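Local coordinates for protein probable benzoylformate decarboxylase (PDB 7ORX) that binds thiamine diphosphate together with a metal ion, a sodium ion here, as a member of the thiamine diphosphate-dependent enzyme family, at residues Asp431-Ala445 and Val481-Val495. Sequence-based numbering, arbitrary orientation.
Sequences DGSANYGITALWSAA and VPGIDFVHLAEGYGV. With NA (sodium ion), chain J; TPP (thiamine diphosphate), chain I.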
ATOM      1  N   ASP C 431     -17.720  -5.459 -31.535  1.00 74.25           N
ATOM      2  CA  ASP C 431     -16.524  -6.119 -32.126  1.00 75.66           C
ATOM      3  C   ASP C 431     -15.249  -5.755 -31.352  1.00 75.79           C
ATOM      4  O   ASP C 431     -14.311  -6.577 -31.305  1.00 77.48           O
ATOM      5  CB  ASP C 431     -16.418  -5.818 -33.628  1.00 78.62           C
ATOM      6  CG  ASP C 431     -16.211  -4.363 -34.058  1.00 78.69           C
ATOM      7  OD1 ASP C 431     -16.780  -3.413 -33.376  1.00 76.92           O
ATOM      8  OD2 ASP C 431     -15.493  -4.195 -35.084  1.00 77.63           O
ATOM      9  N   GLY C 432     -15.181  -4.562 -30.788  1.00 76.20           N
ATOM     10  CA  GLY C 432     -14.059  -4.174 -29.916  1.00 76.83           C
ATOM     11  C   GLY C 432     -14.066  -4.971 -28.621  1.00 74.73           C
ATOM     12  O   GLY C 432     -13.076  -5.642 -28.366  1.00 73.89           O
ATOM     13  N   SER C 433     -15.154  -4.872 -27.853  1.00 73.29           N
ATOM     14  CA  SER C 433     -15.361  -5.513 -26.524  1.00 74.01           C
ATOM     15  C   SER C 433     -15.133  -7.020 -26.583  1.00 74.26           C
ATOM     16  O   SER C 433     -14.629  -7.577 -25.598  1.00 73.83           O
ATOM     17  CB  SER C 433     -16.733  -5.266 -26.034  1.00 73.33           C
ATOM     18  OG  SER C 433     -16.954  -3.868 -25.937  1.00 74.86           O
ATOM     19  N   ALA C 434     -15.528  -7.667 -27.680  1.00 74.15           N
ATOM     20  CA  ALA C 434     -15.540  -9.135 -27.719  1.00 73.31           C
ATOM     21  C   ALA C 434     -14.114  -9.654 -27.558  1.00 73.54           C
ATOM     22  O   ALA C 434     -13.971 -10.720 -27.020  1.00 76.18           O
ATOM     23  CB  ALA C 434     -16.144  -9.607 -28.997  1.00 74.68           C
ATOM     24  N   ASN C 435     -13.098  -8.935 -27.997  1.00 73.02           N
ATOM     25  CA  ASN C 435     -11.706  -9.457 -28.025  1.00 73.43           C
ATOM     26  C   ASN C 435     -11.132  -9.548 -26.611  1.00 72.94           C
ATOM     27  O   ASN C 435     -10.197 -10.345 -26.393  1.00 73.04           O
ATOM     28  CB  ASN C 435     -10.797  -8.584 -28.892  1.00 74.92           C
ATOM     29  CG  ASN C 435     -11.252  -8.595 -30.323  1.00 74.56           C
ATOM     30  OD1 ASN C 435     -11.362  -9.658 -30.906  1.00 75.35           O
ATOM     31  ND2 ASN C 435     -11.604  -7.430 -30.839  1.00 73.69           N
ATOM     32  N   TYR C 436     -11.632  -8.742 -25.673  1.00 73.02           N
ATOM     33  CA  TYR C 436     -11.117  -8.744 -24.270  1.00 72.63           C
ATOM     34  C   TYR C 436     -11.553 -10.040 -23.547  1.00 71.56           C
ATOM     35  O   TYR C 436     -10.776 -10.397 -22.658  1.00 71.18           O
ATOM     36  CB  TYR C 436     -11.515  -7.487 -23.503  1.00 71.77           C
ATOM     37  CG  TYR C 436     -11.093  -6.168 -24.100  1.00 72.35           C
ATOM     38  CD1 TYR C 436     -11.899  -5.550 -25.040  1.00 73.45           C
ATOM     39  CD2 TYR C 436      -9.957  -5.502 -23.676  1.00 72.36           C
ATOM     40  CE1 TYR C 436     -11.563  -4.319 -25.577  1.00 75.55           C
ATOM     41  CE2 TYR C 436      -9.619  -4.258 -24.178  1.00 73.76           C
ATOM     42  CZ  TYR C 436     -10.422  -3.662 -25.139  1.00 76.11           C
ATOM     43  OH  TYR C 436     -10.133  -2.443 -25.711  1.00 78.80           O
ATOM     44  N   GLY C 437     -12.657 -10.717 -23.935  1.00 70.19           N
ATOM     45  CA  GLY C 437     -13.137 -11.936 -23.256  1.00 70.35           C
ATOM     46  C   GLY C 437     -13.464 -13.091 -24.170  1.00 72.39           C
ATOM     47  O   GLY C 437     -14.330 -13.902 -23.831  1.00 73.27           O
ATOM     48  N   ILE C 438     -12.797 -13.186 -25.315  1.00 75.13           N
ATOM     49  CA  ILE C 438     -13.169 -14.068 -26.468  1.00 73.30           C
ATOM     50  C   ILE C 438     -13.063 -15.521 -26.030  1.00 73.47           C
ATOM     51  O   ILE C 438     -13.878 -16.347 -26.458  1.00 72.77           O
ATOM     52  CB  ILE C 438     -12.266 -13.759 -27.680  1.00 74.02           C
ATOM     53  CG1 ILE C 438     -12.817 -14.355 -28.982  1.00 75.11           C
ATOM     54  CG2 ILE C 438     -10.829 -14.196 -27.438  1.00 73.43           C
ATOM     55  CD1 ILE C 438     -14.099 -13.690 -29.463  1.00 75.57           C
ATOM     56  N   THR C 439     -12.087 -15.830 -25.180  1.00 74.94           N
ATOM     57  CA  THR C 439     -11.788 -17.219 -24.751  1.00 75.67           C
ATOM     58  C   THR C 439     -12.942 -17.782 -23.911  1.00 73.24           C
ATOM     59  O   THR C 439     -12.958 -18.977 -23.760  1.00 73.98           O
ATOM     60  CB  THR C 439     -10.505 -17.295 -23.924  1.00 77.74           C
ATOM     61  OG1 THR C 439     -10.737 -16.490 -22.766  1.00 78.55           O
ATOM     62  CG2 THR C 439      -9.284 -16.814 -24.673  1.00 79.01           C
ATOM     63  N   ALA C 440     -13.854 -16.978 -23.370  1.00 70.49           N
ATOM     64  CA  ALA C 440     -15.013 -17.506 -22.625  1.00 70.26           C
ATOM     65  C   ALA C 440     -15.911 -18.309 -23.551  1.00 71.68           C
ATOM     66  O   ALA C 440     -16.764 -19.069 -23.039  1.00 72.61           O
ATOM     67  CB  ALA C 440     -15.795 -16.407 -21.994  1.00 69.38           C
ATOM     68  N   LEU C 441     -15.752 -18.163 -24.865  1.00 72.48           N
ATOM     69  CA  LEU C 441     -16.543 -18.970 -25.817  1.00 73.73           C
ATOM     70  C   LEU C 441     -16.193 -20.446 -25.656  1.00 73.89           C
ATOM     71  O   LEU C 441     -17.106 -21.284 -25.747  1.00 73.53           O
ATOM     72  CB  LEU C 441     -16.253 -18.494 -27.236  1.00 76.42           C
ATOM     73  CG  LEU C 441     -16.927 -17.197 -27.648  1.00 77.04           C
ATOM     74  CD1 LEU C 441     -16.524 -16.865 -29.074  1.00 78.44           C
ATOM     75  CD2 LEU C 441     -18.445 -17.316 -27.508  1.00 77.68           C
ATOM     76  N   TRP C 442     -14.916 -20.755 -25.436  1.00 74.76           N
ATOM     77  CA  TRP C 442     -14.434 -22.136 -25.152  1.00 75.79           C
ATOM     78  C   TRP C 442     -15.192 -22.733 -23.965  1.00 73.29           C
ATOM     79  O   TRP C 442     -15.695 -23.848 -24.107  1.00 72.78           O
ATOM     80  CB  TRP C 442     -12.943 -22.129 -24.865  1.00 78.17           C
ATOM     81  CG  TRP C 442     -12.389 -23.497 -24.649  1.00 80.25           C
ATOM     82  CD1 TRP C 442     -11.975 -24.364 -25.621  1.00 80.85           C
ATOM     83  CD2 TRP C 442     -12.172 -24.150 -23.391  1.00 79.26           C
ATOM     84  NE1 TRP C 442     -11.515 -25.516 -25.047  1.00 82.28           N
ATOM     85  CE2 TRP C 442     -11.605 -25.403 -23.677  1.00 81.31           C
ATOM     86  CE3 TRP C 442     -12.400 -23.810 -22.067  1.00 80.35           C
ATOM     87  CZ2 TRP C 442     -11.274 -26.315 -22.680  1.00 81.21           C
ATOM     88  CZ3 TRP C 442     -12.058 -24.710 -21.075  1.00 80.28           C
ATOM     89  CH2 TRP C 442     -11.508 -25.945 -21.383  1.00 80.15           C
ATOM     90  N   SER C 443     -15.315 -21.984 -22.873  1.00 71.58           N
ATOM     91  CA  SER C 443     -16.027 -22.437 -21.660  1.00 71.25           C
ATOM     92  C   SER C 443     -17.473 -22.758 -22.023  1.00 69.78           C
ATOM     93  O   SER C 443     -17.947 -23.826 -21.675  1.00 70.27           O
ATOM     94  CB  SER C 443     -15.893 -21.436 -20.562  1.00 71.79           C
ATOM     95  OG  SER C 443     -14.519 -21.336 -20.191  1.00 73.90           O
ATOM     96  N   ALA C 444     -18.132 -21.918 -22.786  1.00 68.96           N
ATOM     97  CA  ALA C 444     -19.523 -22.167 -23.232  1.00 69.24           C
ATOM     98  C   ALA C 444     -19.599 -23.467 -24.025  1.00 70.96           C
ATOM     99  O   ALA C 444     -20.579 -24.249 -23.861  1.00 71.12           O
ATOM    100  CB  ALA C 444     -19.976 -20.986 -24.042  1.00 68.42           C
ATOM    101  N   ALA C 445     -18.617 -23.691 -24.897  1.00 73.10           N
ATOM    102  CA  ALA C 445     -18.586 -24.903 -25.739  1.00 75.67           C
ATOM    103  C   ALA C 445     -18.391 -26.126 -24.861  1.00 76.90           C
ATOM    104  O   ALA C 445     -19.262 -26.992 -24.914  1.00 78.69           O
ATOM    105  CB  ALA C 445     -17.493 -24.812 -26.782  1.00 77.19           C
ATOM    106  N   VAL C 481     -10.826  -1.366 -35.795  1.00 86.58           N
ATOM    107  CA  VAL C 481     -10.482  -2.801 -35.592  1.00 86.44           C
ATOM    108  C   VAL C 481     -11.015  -3.612 -36.778  1.00 86.07           C
ATOM    109  O   VAL C 481     -11.856  -4.504 -36.615  1.00 83.92           O
ATOM    110  CB  VAL C 481     -10.949  -3.293 -34.196  1.00 85.13           C
ATOM    111  CG1 VAL C 481     -10.272  -2.489 -33.090  1.00 84.39           C
ATOM    112  CG2 VAL C 481     -12.462  -3.264 -34.014  1.00 84.43           C
ATOM    113  N   PRO C 482     -10.510  -3.338 -38.014  1.00 88.64           N
ATOM    114  CA  PRO C 482     -10.883  -4.106 -39.215  1.00 87.60           C
ATOM    115  C   PRO C 482     -10.155  -5.459 -39.278  1.00 86.11           C
ATOM    116  O   PRO C 482      -9.138  -5.581 -38.655  1.00 90.33           O
ATOM    117  CB  PRO C 482     -10.435  -3.182 -40.366  1.00 88.08           C
ATOM    118  CG  PRO C 482      -9.193  -2.501 -39.818  1.00 88.78           C
ATOM    119  CD  PRO C 482      -9.532  -2.273 -38.348  1.00 89.25           C
ATOM    120  N   GLY C 483     -10.690  -6.425 -40.013  1.00 84.60           N
ATOM    121  CA  GLY C 483     -10.003  -7.685 -40.371  1.00 85.32           C
ATOM    122  C   GLY C 483     -10.123  -8.746 -39.287  1.00 85.55           C
ATOM    123  O   GLY C 483      -9.141  -9.507 -39.133  1.00 85.98           O
ATOM    124  N   ILE C 484     -11.257  -8.783 -38.553  1.00 84.01           N
ATOM    125  CA  ILE C 484     -11.607  -9.819 -37.543  1.00 82.28           C
ATOM    126  C   ILE C 484     -12.842 -10.574 -38.029  1.00 82.37           C
ATOM    127  O   ILE C 484     -13.891  -9.925 -38.204  1.00 81.25           O
ATOM    128  CB  ILE C 484     -11.900  -9.171 -36.183  1.00 82.36           C
ATOM    129  CG1 ILE C 484     -10.702  -8.355 -35.695  1.00 83.26           C
ATOM    130  CG2 ILE C 484     -12.381 -10.203 -35.151  1.00 80.20           C
ATOM    131  CD1 ILE C 484     -11.000  -7.576 -34.421  1.00 84.10           C
ATOM    132  N   ASP C 485     -12.753 -11.897 -38.168  1.00 83.68           N
ATOM    133  CA  ASP C 485     -13.915 -12.767 -38.477  1.00 84.96           C
ATOM    134  C   ASP C 485     -14.326 -13.507 -37.197  1.00 83.97           C
ATOM    135  O   ASP C 485     -13.669 -14.499 -36.867  1.00 84.77           O
ATOM    136  CB  ASP C 485     -13.583 -13.739 -39.606  1.00 88.35           C
ATOM    137  CG  ASP C 485     -14.798 -14.459 -40.194  1.00 91.56           C
ATOM    138  OD1 ASP C 485     -15.882 -14.332 -39.602  1.00 89.77           O
ATOM    139  OD2 ASP C 485     -14.669 -15.130 -41.270  1.00 96.31           O
ATOM    140  N   PHE C 486     -15.401 -13.076 -36.536  1.00 82.17           N
ATOM    141  CA  PHE C 486     -15.912 -13.660 -35.264  1.00 80.67           C
ATOM    142  C   PHE C 486     -16.466 -15.060 -35.487  1.00 79.91           C
ATOM    143  O   PHE C 486     -16.485 -15.834 -34.546  1.00 80.61           O
ATOM    144  CB  PHE C 486     -16.963 -12.749 -34.629  1.00 80.19           C
ATOM    145  CG  PHE C 486     -16.313 -11.496 -34.119  1.00 81.02           C
ATOM    146  CD1 PHE C 486     -15.717 -11.476 -32.872  1.00 79.88           C
ATOM    147  CD2 PHE C 486     -16.178 -10.387 -34.935  1.00 81.69           C
ATOM    148  CE1 PHE C 486     -15.073 -10.342 -32.420  1.00 80.13           C
ATOM    149  CE2 PHE C 486     -15.519  -9.259 -34.491  1.00 81.96           C
ATOM    150  CZ  PHE C 486     -14.966  -9.241 -33.230  1.00 80.67           C
ATOM    151  N   VAL C 487     -16.900 -15.385 -36.689  1.00 79.89           N
ATOM    152  CA  VAL C 487     -17.336 -16.768 -37.022  1.00 79.88           C
ATOM    153  C   VAL C 487     -16.115 -17.676 -36.905  1.00 80.50           C
ATOM    154  O   VAL C 487     -16.236 -18.690 -36.255  1.00 81.22           O
ATOM    155  CB  VAL C 487     -18.010 -16.861 -38.406  1.00 79.31           C
ATOM    156  CG1 VAL C 487     -18.267 -18.300 -38.811  1.00 78.64           C
ATOM    157  CG2 VAL C 487     -19.301 -16.043 -38.419  1.00 79.93           C
ATOM    158  N   HIS C 488     -14.980 -17.300 -37.482  1.00 81.97           N
ATOM    159  CA  HIS C 488     -13.710 -18.065 -37.395  1.00 82.62           C
ATOM    160  C   HIS C 488     -13.297 -18.165 -35.925  1.00 80.03           C
ATOM    161  O   HIS C 488     -12.850 -19.238 -35.513  1.00 79.43           O
ATOM    162  CB  HIS C 488     -12.601 -17.431 -38.263  1.00 85.06           C
ATOM    163  CG  HIS C 488     -12.568 -17.935 -39.661  1.00 88.15           C
ATOM    164  ND1 HIS C 488     -12.564 -19.291 -39.926  1.00 90.19           N
ATOM    165  CD2 HIS C 488     -12.515 -17.296 -40.858  1.00 91.05           C
ATOM    166  CE1 HIS C 488     -12.537 -19.472 -41.247  1.00 92.50           C
ATOM    167  NE2 HIS C 488     -12.544 -18.253 -41.838  1.00 91.94           N
ATOM    168  N   LEU C 489     -13.447 -17.096 -35.152  1.00 78.69           N
ATOM    169  CA  LEU C 489     -13.050 -17.136 -33.729  1.00 78.31           C
ATOM    170  C   LEU C 489     -13.968 -18.100 -32.984  1.00 77.53           C
ATOM    171  O   LEU C 489     -13.446 -18.976 -32.303  1.00 79.17           O
ATOM    172  CB  LEU C 489     -13.092 -15.731 -33.146  1.00 78.18           C
ATOM    173  CG  LEU C 489     -12.014 -14.778 -33.657  1.00 79.07           C
ATOM    174  CD1 LEU C 489     -11.956 -13.559 -32.750  1.00 80.93           C
ATOM    175  CD2 LEU C 489     -10.643 -15.422 -33.676  1.00 79.29           C
ATOM    176  N   ALA C 490     -15.273 -18.001 -33.175  1.00 77.40           N
ATOM    177  CA  ALA C 490     -16.262 -18.906 -32.542  1.00 78.64           C
ATOM    178  C   ALA C 490     -15.918 -20.361 -32.850  1.00 80.20           C
ATOM    179  O   ALA C 490     -15.917 -21.184 -31.949  1.00 81.17           O
ATOM    180  CB  ALA C 490     -17.659 -18.580 -33.005  1.00 78.21           C
ATOM    181  N   GLU C 491     -15.643 -20.681 -34.108  1.00 84.77           N
ATOM    182  CA  GLU C 491     -15.453 -22.087 -34.537  1.00 87.21           C
ATOM    183  C   GLU C 491     -14.101 -22.523 -33.994  1.00 86.02           C
ATOM    184  O   GLU C 491     -13.975 -23.682 -33.582  1.00 88.67           O
ATOM    185  CB  GLU C 491     -15.647 -22.240 -36.044  1.00 91.47           C
ATOM    186  CG  GLU C 491     -17.114 -22.035 -36.478  1.00 94.72           C
ATOM    187  CD  GLU C 491     -17.392 -22.152 -37.992  1.00100.56           C
ATOM    188  OE1 GLU C 491     -18.609 -22.321 -38.387  1.00101.04           O
ATOM    189  OE2 GLU C 491     -16.396 -22.124 -38.800  1.00100.04           O
ATOM    190  N   GLY C 492     -13.164 -21.590 -33.890  1.00 84.04           N
ATOM    191  CA  GLY C 492     -11.867 -21.825 -33.225  1.00 82.26           C
ATOM    192  C   GLY C 492     -12.022 -22.324 -31.806  1.00 78.69           C
ATOM    193  O   GLY C 492     -11.185 -23.105 -31.393  1.00 78.13           O
ATOM    194  N   TYR C 493     -13.053 -21.883 -31.089  1.00 76.51           N
ATOM    195  CA  TYR C 493     -13.293 -22.254 -29.675  1.00 74.77           C
ATOM    196  C   TYR C 493     -14.431 -23.269 -29.575  1.00 74.81           C
ATOM    197  O   TYR C 493     -14.689 -23.742 -28.492  1.00 77.26           O
ATOM    198  CB  TYR C 493     -13.462 -20.991 -28.832  1.00 73.39           C
ATOM    199  CG  TYR C 493     -12.154 -20.293 -28.520  1.00 72.98           C
ATOM    200  CD1 TYR C 493     -11.079 -20.999 -28.030  1.00 73.14           C
ATOM    201  CD2 TYR C 493     -11.969 -18.935 -28.717  1.00 72.92           C
ATOM    202  CE1 TYR C 493      -9.871 -20.388 -27.739  1.00 73.36           C
ATOM    203  CE2 TYR C 493     -10.770 -18.302 -28.412  1.00 72.84           C
ATOM    204  CZ  TYR C 493      -9.707 -19.037 -27.918  1.00 73.11           C
ATOM    205  OH  TYR C 493      -8.480 -18.515 -27.610  1.00 73.29           O
ATOM    206  N   GLY C 494     -14.979 -23.738 -30.690  1.00 75.52           N
ATOM    207  CA  GLY C 494     -15.957 -24.846 -30.687  1.00 74.43           C
ATOM    208  C   GLY C 494     -17.367 -24.338 -30.519  1.00 73.85           C
ATOM    209  O   GLY C 494     -18.253 -25.151 -30.189  1.00 73.91           O
ATOM    210  N   VAL C 495     -17.592 -23.045 -30.741  1.00 73.75           N
ATOM    211  CA  VAL C 495     -18.966 -22.482 -30.856  1.00 74.50           C
ATOM    212  C   VAL C 495     -19.365 -22.281 -32.329  1.00 76.77           C
ATOM    213  O   VAL C 495     -18.613 -21.700 -33.096  1.00 74.99           O
ATOM    214  CB  VAL C 495     -19.089 -21.187 -30.055  1.00 71.98           C
ATOM    215  CG1 VAL C 495     -20.481 -20.572 -30.155  1.00 71.04           C
ATOM    216  CG2 VAL C 495     -18.742 -21.463 -28.631  1.00 72.05           C
TER
HETATM  217 NA    NA J 602     -17.394  -1.427 -32.837  1.00 66.13          NA
HETATM  218  N1' TPP I 601      -9.851  -0.917 -22.537  1.00 77.55           N
HETATM  219  C2' TPP I 601     -10.675  -1.420 -21.609  1.00 80.67           C
HETATM  220  CM2 TPP I 601     -10.238  -2.639 -20.866  1.00 81.97           C
HETATM  221  N3' TPP I 601     -11.862  -0.904 -21.289  1.00 78.00           N
HETATM  222  C4' TPP I 601     -12.253   0.203 -21.941  1.00 78.49           C
HETATM  223  N4' TPP I 601     -13.446   0.702 -21.591  1.00 78.57           N
HETATM  224  C5' TPP I 601     -11.460   0.802 -22.948  1.00 77.74           C
HETATM  225  C6' TPP I 601     -10.247   0.186 -23.186  1.00 72.67           C
HETATM  226  C7' TPP I 601     -11.889   2.040 -23.721  1.00 83.19           C
HETATM  227  N3  TPP I 601     -13.040   1.811 -24.629  1.00 83.33           N
HETATM  228  C2  TPP I 601     -14.251   2.316 -24.379  1.00 87.60           C
HETATM  229  S1  TPP I 601     -15.389   1.984 -25.618  1.00 84.99           S
HETATM  230  C5  TPP I 601     -14.150   1.136 -26.495  1.00 91.47           C
HETATM  231  C4  TPP I 601     -12.983   1.061 -25.805  1.00 88.71           C
HETATM  232  CM4 TPP I 601     -11.752   0.320 -26.241  1.00 85.90           C
HETATM  233  C6  TPP I 601     -14.410   0.626 -27.885  1.00 86.98           C
HETATM  234  C7  TPP I 601     -15.076  -0.719 -27.918  1.00 89.35           C
HETATM  235  O7  TPP I 601     -16.266  -0.569 -28.714  1.00 84.16           O
HETATM  236  PA  TPP I 601     -17.012  -1.834 -29.339  1.00 78.77           P
HETATM  237  O1A TPP I 601     -17.142  -3.061 -28.498  1.00 84.94           O
HETATM  238  O2A TPP I 601     -16.341  -2.022 -30.658  1.00109.98           O
HETATM  239  O3A TPP I 601     -18.447  -1.132 -29.476  1.00 76.23           O
HETATM  240  PB  TPP I 601     -18.859   0.213 -30.298  1.00 83.26           P
HETATM  241  O1B TPP I 601     -20.357   0.416 -30.135  1.00 70.48           O
HETATM  242  O2B TPP I 601     -18.040   1.355 -29.735  1.00 64.48           O
HETATM  243  O3B TPP I 601     -18.477  -0.109 -31.726  1.00 90.75           O
HETATM  244  O   HOH W   1     -19.475  -2.524 -32.578  1.00 69.51           O
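Tyr493 lays one face of its ring over Thr439 CA, while Trp442 CB comes within 3.8 Å of Tyr493 CD1. The ring runs alongside the Thr439 side chain, both pointing the same way, and its hydroxyl continues to Asn435 of the second subunit, to which it is hydrogen-bonded. The symmetric bond joins Asn435 OD1 to Tyr493 of that subunit, so this surface also belongs to the interface with the second subunit. Beyond the tyrosine, a Schellman motif at Gly494 turns the chain and brings Val495 CG2 to 4.0 Å from Ala445 CB. Midway, Ile438 and Leu489 meet at about a right angle, CD1 to CD1 at 3.9 Å. Helices 440-445 and 486-493 cross at -50°, their axes 8.8 Å apart at closest approach.

Nearer the cofactor, Phe486 has CG anti to its carbonyl carbon (chi1 -70°), which directs the ring toward Asp431 and Ala434. Asp431 O lies at the ring's edge, and Asp431 CB packs 3.7 Å from Phe486 CE2. The carboxylate divides its roles: OD2 faces Val481 CG2, whereas OD1 binds the sodium ion at 2.1 Å, joined there by Asn458 OD1, Thr460 O, diphosphate oxygens O2A and O3B and a water. Gly432 N and Ser433 N donate to the thiamine diphosphate oxygens O2A and O1A. An apolar wall thus backs the metal-diphosphate site built by the family's GDG...NN motif, with Asp431 and Gly432 in GDG and Asn458 in the NN end.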